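Local coordinates for protein amidase, hydantoinase/carbamoylase family (Burkholderia ambifaria, PDB 5TP4) that probably hydrolyses N-carbamoyl-L-amino acids as a zinc-dependent amidase of the peptidase M20 family, at residues B[62-67]-B[74-79]; B[139-144]-B[168-173]; B[193-198]-B[410-415]. All coordinates share one frame; numbering follows the deposited sequence. Where two conformers were deposited one is given.

Interaction 1. Residues B[62-67]-B[74-79]. With EDO (1,2-ethanediol), chain U.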
loop_
_atom_site.group_PDB
_atom_site.type_symbol
_atom_site.label_atom_id
_atom_site.label_comp_id
_atom_site.label_asym_id
_atom_site.label_seq_id
_atom_site.Cartn_x
_atom_site.Cartn_y
_atom_site.Cartn_z
ATOM N N GLY B 62 -0.918 48.591 24.109
ATOM C CA GLY B 62 -0.491 49.875 23.577
ATOM C C GLY B 62 -0.095 49.849 22.129
ATOM O O GLY B 62 0.411 50.859 21.622
ATOM N N MET B 63 -0.326 48.747 21.436
ATOM C CA MET B 63 0.064 48.575 20.043
ATOM C C MET B 63 -1.047 49.042 19.102
ATOM O O MET B 63 -2.220 49.101 19.473
ATOM C CB MET B 63 0.377 47.107 19.765
ATOM C CG MET B 63 1.408 46.510 20.744
ATOM S SD MET B 63 1.784 44.809 20.347
ATOM C CE MET B 63 3.176 45.023 19.228
ATOM N N THR B 64 -0.670 49.350 17.864
ATOM C CA THR B 64 -1.649 49.557 16.803
ATOM C C THR B 64 -1.662 48.306 15.927
ATOM O O THR B 64 -0.637 47.637 15.759
ATOM C CB THR B 64 -1.349 50.804 15.971
ATOM O OG1 THR B 64 -0.040 50.713 15.402
ATOM C CG2 THR B 64 -1.410 52.046 16.843
ATOM N N VAL B 65 -2.838 47.960 15.423
ATOM C CA VAL B 65 -3.050 46.691 14.728
ATOM C C VAL B 65 -3.676 46.959 13.370
ATOM O O VAL B 65 -4.545 47.823 13.235
ATOM C CB VAL B 65 -3.954 45.740 15.542
ATOM C CG1 VAL B 65 -4.163 44.421 14.784
ATOM C CG2 VAL B 65 -3.343 45.443 16.927
ATOM N N SER B 66 -3.219 46.232 12.354
ATOM C CA SER B 66 -3.742 46.371 11.003
ATOM C C SER B 66 -3.589 45.031 10.295
ATOM O O SER B 66 -2.809 44.173 10.719
ATOM C CB SER B 66 -3.002 47.469 10.219
ATOM O OG SER B 66 -1.648 47.095 9.959
ATOM N N VAL B 67 -4.340 44.872 9.197
ATOM C CA VAL B 67 -4.179 43.746 8.281
ATOM C C VAL B 67 -3.805 44.283 6.909
ATOM O O VAL B 67 -4.185 45.398 6.528
ATOM C CB VAL B 67 -5.444 42.861 8.156
ATOM C CG1 VAL B 67 -5.638 42.000 9.403
ATOM C CG2 VAL B 67 -6.670 43.706 7.895
ATOM N N PHE B 74 -0.798 42.401 11.673
ATOM C CA PHE B 74 0.389 43.061 12.208
ATOM C C PHE B 74 0.055 43.929 13.403
ATOM O O PHE B 74 -0.846 44.760 13.332
ATOM C CB PHE B 74 1.016 43.982 11.165
ATOM C CG PHE B 74 1.626 43.238 10.028
ATOM C CD1 PHE B 74 0.854 42.915 8.915
ATOM C CD2 PHE B 74 2.961 42.850 10.071
ATOM C CE1 PHE B 74 1.423 42.218 7.867
ATOM C CE2 PHE B 74 3.537 42.157 9.005
ATOM C CZ PHE B 74 2.758 41.825 7.918
ATOM N N ALA B 75 0.814 43.782 14.473
ATOM C CA ALA B 75 0.718 44.675 15.625
ATOM C C ALA B 75 2.032 45.440 15.735
ATOM O O ALA B 75 3.116 44.843 15.645
ATOM C CB ALA B 75 0.452 43.893 16.915
ATOM N N ARG B 76 1.945 46.753 15.936
ATOM C CA ARG B 76 3.103 47.635 15.848
ATOM C C ARG B 76 3.397 48.297 17.184
ATOM O O ARG B 76 2.494 48.842 17.824
ATOM C CB ARG B 76 2.849 48.707 14.794
ATOM C CG ARG B 76 3.843 49.866 14.789
ATOM C CD ARG B 76 5.152 49.521 14.127
ATOM N NE ARG B 76 5.924 50.756 13.963
ATOM C CZ ARG B 76 6.744 51.010 12.953
ATOM N NH1 ARG B 76 6.935 50.104 11.997
ATOM N NH2 ARG B 76 7.385 52.174 12.924
ATOM N N ARG B 77 4.671 48.265 17.592
ATOM C CA ARG B 77 5.175 49.028 18.730
ATOM C C ARG B 77 6.324 49.901 18.239
ATOM O O ARG B 77 7.418 49.392 17.989
ATOM C CB ARG B 77 5.663 48.102 19.848
ATOM C CG ARG B 77 6.092 48.823 21.125
ATOM C CD ARG B 77 6.490 47.773 22.167
ATOM N NE ARG B 77 6.496 48.273 23.545
ATOM C CZ ARG B 77 7.553 48.790 24.165
ATOM N NH1 ARG B 77 8.710 48.947 23.522
ATOM N NH2 ARG B 77 7.449 49.154 25.438
ATOM N N ASP B 78 6.078 51.202 18.127
ATOM C CA ASP B 78 7.078 52.119 17.593
ATOM C C ASP B 78 8.332 52.090 18.457
ATOM O O ASP B 78 8.274 51.864 19.668
ATOM C CB ASP B 78 6.548 53.546 17.602
ATOM C CG ASP B 78 5.508 53.820 16.528
ATOM O OD1 ASP B 78 5.406 53.071 15.529
ATOM O OD2 ASP B 78 4.833 54.850 16.687
ATOM N N GLY B 79 9.474 52.370 17.832
ATOM C CA GLY B 79 10.698 52.624 18.546
ATOM C C GLY B 79 11.043 54.101 18.473
ATOM O O GLY B 79 10.302 54.924 17.938
HETATM C C1 EDO U . 3.082 52.493 20.414
HETATM O O1 EDO U . 3.630 51.294 20.984
HETATM C C2 EDO U . 2.266 52.114 19.191
HETATM O O2 EDO U . 3.192 51.956 18.118
HETATM O O HOH W 1 2.063 52.798 15.749
HETATM O O HOH W 2 0.060 47.301 12.084
#
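T64 and R76 form one hydrogen-bonded pair of an antiparallel beta hairpin, and S66 and F74 form the next. R76 N donates to T64 O at 2.7 Å, and F74 N donates to S66 O at 2.8 Å. Both pairs are bonded in return, T64 N to R76 O and S66 N to F74 O. V65 and A75 lie between them as a non-hydrogen-bonded pair.

The side chains sort by face. T64 and R76 lie side by side and point the same way. T64 OG1 sits between its own backbone N and carbonyl carbon (chi1 58°), which sets it 3.6 Å from R76 CB. A water there links OG1 to O2 of an ethanediol, probably from the crystallisation liquor. The same O2 takes a bond from D78 N and gives one to R76 O. R76 bends at chi2 (78°), which carries its guanidinium along to D78. R76 NE donates to D78 OD1 at 2.8 Å, nearly in the guanidinium plane, as part of a salt bridge. R76 NH1 has a second acidic partner, E130. F74 has CG anti to its carbonyl carbon (chi1 -69°); its ring shares this face and touches E130 and V132 of strand 129-133. S66 OG reaches a water at 2.7 Å that donates to F74 O; R185 also bonds this hydroxyl.

The other face is apolar. V65 CG2 lies 4.1 Å from A75 CB, and both side chains touch C58 of helix 45-60. M63 CE is 3.7 Å from A75 CB, but M63 was deposited in two conformers, so this detail is less certain.

Four backbone bonds thus fix the register. One face turns small apolar groups to a helix; the other is mixed, with a ring, two hydroxyls and the R76-D78 ion pair.

Interaction 2. Residues B[139-144]-B[168-173]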
loop_
_atom_site.group_PDB
_atom_site.type_symbol
_atom_site.label_atom_id
_atom_site.label_comp_id
_atom_site.label_asym_id
_atom_site.label_seq_id
_atom_site.Cartn_x
_atom_site.Cartn_y
_atom_site.Cartn_z
ATOM N N GLY B 139 -1.835 25.712 5.090
ATOM C CA GLY B 139 -2.110 25.085 3.808
ATOM C C GLY B 139 -3.196 24.020 3.819
ATOM O O GLY B 139 -3.202 23.138 2.952
ATOM N N ALA B 140 -4.116 24.069 4.782
ATOM C CA ALA B 140 -5.171 23.064 4.889
ATOM C C ALA B 140 -6.435 23.499 4.145
ATOM O O ALA B 140 -6.936 22.777 3.272
ATOM C CB ALA B 140 -5.486 22.790 6.369
ATOM N N ARG B 141 -6.976 24.669 4.495
ATOM C CA ARG B 141 -8.180 25.140 3.821
ATOM C C ARG B 141 -7.871 25.636 2.421
ATOM O O ARG B 141 -8.612 25.340 1.478
ATOM C CB ARG B 141 -8.852 26.243 4.632
ATOM C CG ARG B 141 -10.118 26.753 3.953
ATOM C CD ARG B 141 -10.875 27.723 4.801
ATOM N NE ARG B 141 -12.034 28.215 4.055
ATOM C CZ ARG B 141 -12.696 29.329 4.349
ATOM N NH1 ARG B 141 -12.316 30.073 5.384
ATOM N NH2 ARG B 141 -13.725 29.701 3.600
ATOM N N PHE B 142 -6.785 26.386 2.270
ATOM C CA PHE B 142 -6.330 26.896 0.987
ATOM C C PHE B 142 -4.904 26.427 0.747
ATOM O O PHE B 142 -4.126 26.280 1.687
ATOM C CB PHE B 142 -6.365 28.430 0.945
ATOM C CG PHE B 142 -7.746 29.029 1.173
ATOM C CD1 PHE B 142 -8.660 29.120 0.126
ATOM C CD2 PHE B 142 -8.106 29.532 2.424
ATOM C CE1 PHE B 142 -9.930 29.694 0.332
ATOM C CE2 PHE B 142 -9.356 30.092 2.632
ATOM C CZ PHE B 142 -10.271 30.177 1.585
ATOM N N ALA B 143 -4.552 26.234 -0.529
ATOM C CA ALA B 143 -3.169 25.995 -0.891
ATOM C C ALA B 143 -2.527 27.289 -1.375
ATOM O O ALA B 143 -3.191 28.119 -2.003
ATOM C CB ALA B 143 -3.074 24.934 -1.995
ATOM N N PRO B 144 -1.230 27.506 -1.123
ATOM C CA PRO B 144 -0.294 26.604 -0.448
ATOM C C PRO B 144 -0.168 26.834 1.050
ATOM O O PRO B 144 -0.764 27.758 1.611
ATOM C CB PRO B 144 1.039 26.954 -1.111
ATOM C CG PRO B 144 0.917 28.472 -1.284
ATOM C CD PRO B 144 -0.544 28.706 -1.645
ATOM N N GLU B 168 -14.848 23.865 -0.887
ATOM C CA GLU B 168 -16.220 24.260 -1.161
ATOM C C GLU B 168 -16.336 25.280 -2.294
ATOM O O GLU B 168 -17.446 25.731 -2.596
ATOM C CB GLU B 168 -16.858 24.811 0.119
ATOM C CG GLU B 168 -17.173 23.759 1.204
ATOM C CD GLU B 168 -15.937 23.122 1.854
ATOM O OE1 GLU B 168 -15.759 21.887 1.728
ATOM O OE2 GLU B 168 -15.149 23.847 2.499
ATOM N N GLY B 169 -15.225 25.649 -2.934
ATOM C CA GLY B 169 -15.247 26.592 -4.031
ATOM C C GLY B 169 -15.129 28.039 -3.625
ATOM O O GLY B 169 -15.124 28.916 -4.504
ATOM N N ILE B 170 -15.018 28.317 -2.331
ATOM C CA ILE B 170 -14.918 29.679 -1.821
ATOM C C ILE B 170 -13.512 30.206 -2.059
ATOM O O ILE B 170 -12.528 29.534 -1.741
ATOM C CB ILE B 170 -15.253 29.709 -0.328
ATOM C CG1 ILE B 170 -16.683 29.215 -0.111
ATOM C CG2 ILE B 170 -15.045 31.100 0.245
ATOM C CD1 ILE B 170 -16.997 29.000 1.331
ATOM N N THR B 171 -13.416 31.420 -2.592
ATOM C CA THR B 171 -12.103 31.996 -2.807
ATOM C C THR B 171 -11.543 32.573 -1.510
ATOM O O THR B 171 -12.280 32.955 -0.594
ATOM C CB THR B 171 -12.150 33.092 -3.866
ATOM O OG1 THR B 171 -12.917 34.206 -3.376
ATOM C CG2 THR B 171 -12.776 32.563 -5.140
ATOM N N LEU B 172 -10.215 32.659 -1.451
ATOM C CA LEU B 172 -9.599 33.282 -0.285
ATOM C C LEU B 172 -10.028 34.740 -0.154
ATOM O O LEU B 172 -10.249 35.232 0.956
ATOM C CB LEU B 172 -8.076 33.151 -0.360
ATOM C CG LEU B 172 -7.348 33.653 0.884
ATOM C CD1 LEU B 172 -6.284 32.643 1.343
ATOM C CD2 LEU B 172 -6.707 34.984 0.568
ATOM N N GLY B 173 -10.132 35.460 -1.272
ATOM C CA GLY B 173 -10.629 36.830 -1.194
ATOM C C GLY B 173 -12.027 36.905 -0.605
ATOM O O GLY B 173 -12.309 37.736 0.265
#
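The R141 guanidinium lies beside I170 and is gripped at two of its nitrogens. NE forms a salt bridge with OD2 of D166 and NH1 is bonded to A42 O, while D166 OD1 accepts hydrogen bonds from the backbone N-H groups of E168 and I170. R141 NH2 is 3.9 Å from I170 CG2. This is van der Waals contact beside a charged group.

R141 reaches out fully extended, with CG anti to its backbone N (chi1 -180°). The extended chain also lies over F142. R141 CG stands 3.6 Å above one face of the F142 ring, offset toward the rim. In turn, F142 CZ is 3.6 Å from the plane of the R141 guanidinium. L172 takes the opposite ring face. L172 CB lies 4.1 Å from the F142 ring centroid and only 13° off the normal, a CH-pi contact. L172 CD1 extends the cover, 3.8 Å from F142 CD2. The ring is therefore layered between an arginine chain and a leucine. F142 CG is anti to its own carbonyl carbon (chi1 -60°), which sends the ring toward the 168-173 segment. A polar atom meets the ring at its edge: I170 O lies near the ring plane, 3.3 Å from F142 CE1.

L172 begins helix 172-179, with T171 as the N-cap residue whose OG1 caps A174 N. The loop 139-144 directly follows E137 and E138, seen as zinc ligands in this protein, though neither binds zinc in this chain.

Chemically, the contact is apolar at its centre and ionic at one margin. The edge approach of I170 O suits the slightly positive ring rim, and the salt bridge of R141 probably offsets its charge.

Interaction 3. Residues B[193-198]-B[410-415]. With ZN (zinc ion), chain P.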
loop_
_atom_site.group_PDB
_atom_site.type_symbol
_atom_site.label_atom_id
_atom_site.label_comp_id
_atom_site.label_asym_id
_atom_site.label_seq_id
_atom_site.Cartn_x
_atom_site.Cartn_y
_atom_site.Cartn_z
ATOM N N ALA B 193 14.779 42.435 10.522
ATOM C CA ALA B 193 15.054 41.045 10.857
ATOM C C ALA B 193 13.733 40.403 11.221
ATOM O O ALA B 193 12.784 41.087 11.615
ATOM C CB ALA B 193 16.045 40.902 12.018
ATOM N N TYR B 194 13.675 39.076 11.063
ATOM C CA TYR B 194 12.472 38.317 11.372
ATOM C C TYR B 194 12.867 37.206 12.324
ATOM O O TYR B 194 13.782 36.430 12.030
ATOM C CB TYR B 194 11.835 37.723 10.112
ATOM C CG TYR B 194 10.663 36.824 10.399
ATOM C CD1 TYR B 194 9.399 37.368 10.599
ATOM C CD2 TYR B 194 10.802 35.437 10.454
ATOM C CE1 TYR B 194 8.317 36.559 10.857
ATOM C CE2 TYR B 194 9.712 34.621 10.745
ATOM C CZ TYR B 194 8.480 35.206 10.934
ATOM O OH TYR B 194 7.368 34.420 11.194
ATOM N N PHE B 195 12.170 37.124 13.454
ATOM C CA PHE B 195 12.391 36.050 14.418
ATOM C C PHE B 195 11.103 35.261 14.630
ATOM O O PHE B 195 10.012 35.834 14.706
ATOM C CB PHE B 195 12.855 36.621 15.757
ATOM C CG PHE B 195 14.234 37.228 15.744
ATOM C CD1 PHE B 195 14.410 38.569 15.445
ATOM C CD2 PHE B 195 15.343 36.457 16.072
ATOM C CE1 PHE B 195 15.668 39.137 15.450
ATOM C CE2 PHE B 195 16.607 36.996 16.082
ATOM C CZ PHE B 195 16.786 38.342 15.771
ATOM N N GLU B 196 11.217 33.935 14.763
ATOM C CA GLU B 196 10.032 33.115 15.000
ATOM C C GLU B 196 10.364 32.082 16.056
ATOM O O GLU B 196 11.318 31.320 15.879
ATOM C CB GLU B 196 9.573 32.421 13.710
ATOM C CG GLU B 196 8.426 31.470 13.920
ATOM C CD GLU B 196 7.587 31.225 12.670
ATOM O OE1 GLU B 196 6.625 30.424 12.745
ATOM O OE2 GLU B 196 7.879 31.838 11.616
ATOM N N ALA B 197 9.586 32.061 17.142
ATOM C CA ALA B 197 9.697 30.981 18.113
ATOM C C ALA B 197 8.684 29.895 17.779
ATOM O O ALA B 197 7.551 30.182 17.377
ATOM C CB ALA B 197 9.487 31.527 19.529
ATOM N N HIS B 198 9.084 28.629 17.955
ATOM C CA HIS B 198 8.195 27.527 17.596
ATOM C C HIS B 198 8.578 26.286 18.388
ATOM O O HIS B 198 9.741 26.100 18.750
ATOM C CB HIS B 198 8.303 27.237 16.084
ATOM C CG HIS B 198 7.084 26.601 15.493
ATOM N ND1 HIS B 198 6.793 25.259 15.648
ATOM C CD2 HIS B 198 6.075 27.122 14.750
ATOM C CE1 HIS B 198 5.648 24.987 15.044
ATOM N NE2 HIS B 198 5.204 26.094 14.478
ATOM N N ASN B 410 15.506 38.473 24.326
ATOM C CA ASN B 410 16.808 39.108 24.404
ATOM C C ASN B 410 17.505 39.124 23.054
ATOM O O ASN B 410 18.300 40.035 22.793
ATOM C CB ASN B 410 17.660 38.431 25.477
ATOM C CG ASN B 410 17.318 38.937 26.856
ATOM O OD1 ASN B 410 17.879 39.933 27.300
ATOM N ND2 ASN B 410 16.330 38.291 27.527
ATOM N N ALA B 411 17.218 38.160 22.188
ATOM C CA ALA B 411 17.731 38.269 20.820
ATOM C C ALA B 411 17.070 39.431 20.083
ATOM O O ALA B 411 17.753 40.198 19.383
ATOM C CB ALA B 411 17.514 36.971 20.047
ATOM N N VAL B 412 15.747 39.597 20.246
ATOM C CA VAL B 412 15.062 40.707 19.586
ATOM C C VAL B 412 15.569 42.044 20.109
ATOM O O VAL B 412 15.789 42.981 19.329
ATOM C CB VAL B 412 13.533 40.568 19.746
ATOM C CG1 VAL B 412 12.790 41.920 19.453
ATOM C CG2 VAL B 412 13.001 39.402 18.869
ATOM N N LEU B 413 15.768 42.170 21.439
ATOM C CA LEU B 413 16.273 43.427 21.992
ATOM C C LEU B 413 17.679 43.732 21.506
ATOM O O LEU B 413 18.016 44.892 21.242
ATOM C CB LEU B 413 16.266 43.387 23.516
ATOM C CG LEU B 413 14.903 43.579 24.152
ATOM C CD1 LEU B 413 15.053 43.797 25.648
ATOM C CD2 LEU B 413 14.155 44.751 23.528
ATOM N N ALA B 414 18.531 42.707 21.408
ATOM C CA ALA B 414 19.862 42.952 20.871
ATOM C C ALA B 414 19.769 43.482 19.446
ATOM O O ALA B 414 20.463 44.436 19.083
ATOM C CB ALA B 414 20.703 41.668 20.929
ATOM N N ARG B 415 18.854 42.919 18.650
ATOM C CA ARG B 415 18.730 43.337 17.262
ATOM C C ARG B 415 18.128 44.731 17.155
ATOM O O ARG B 415 18.619 45.578 16.388
ATOM C CB ARG B 415 17.881 42.317 16.500
ATOM C CG ARG B 415 17.797 42.607 15.003
ATOM C CD ARG B 415 19.154 42.404 14.301
ATOM N NE ARG B 415 19.000 42.534 12.856
ATOM C CZ ARG B 415 19.865 42.122 11.939
ATOM N NH1 ARG B 415 21.012 41.542 12.282
ATOM N NH2 ARG B 415 19.555 42.290 10.657
HETATM ZN ZN ZN P . 3.425 25.934 12.876
HETATM O O HOH W 3 4.922 27.212 11.435
HETATM O O HOH W 4 3.266 24.344 11.268
#
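Strand 193-199 belongs to the sheet of the metal-binding domain, and helix 398-416 packs against one of its faces. The short segments run nearly antiparallel, at 174°, with their axes 9.9 Å apart at closest.

F195 makes the main contact. Its CG is anti to its carbonyl carbon (chi1 -69°), and the ring fits among three helix residues. F195 CD1 meets V412 CG2 at 3.8 Å, while F195 CE2 is 4.1 Å from A411 CB. One turn further on, R415 CB lies 4.0 Å from F195 CE1. The R415 chain then bends at chi2 (68°) and passes A193, whose CB is 3.5 Å from R415 NE. The same NE forms a salt bridge with D192. The guanidinium plane stands steeply to the F195 ring.

The strand lies between parallel neighbours 87-91 and 377-382, as an inner strand of the M20-type sheet. Alternation sends Y194 and E196 to the face away from the helix, where Y194 OH donates to E196 OE2 from above the carboxylate plane.

At the C-terminal end of the segment, H198 NE2 binds the zinc ion at 2.4 Å. H92 and two waters complete the ligands modelled on the metal.

Overall arrangement
The three contacts follow one another along the chain, none nested in another. Interactions 1 and 3 reach the same mixed sheet: interaction 1 is the hairpin of strands 64-67 and 73-77, and interaction 3 uses the inner strand 193-199. Their centres are about 17 Å apart and their nearest atoms about 7 Å. Interaction 2 lies further off, its centre about 27 Å from that of interaction 1 and about 31 Å from that of interaction 3. It joins the loop after strand 129-133 to helix 172-179, which precedes strand 193-199. That loop and strand 193-199 adjoin or carry zinc ligands, while the hairpin of interaction 1 forms the sheet's outer edge, away from the metal site.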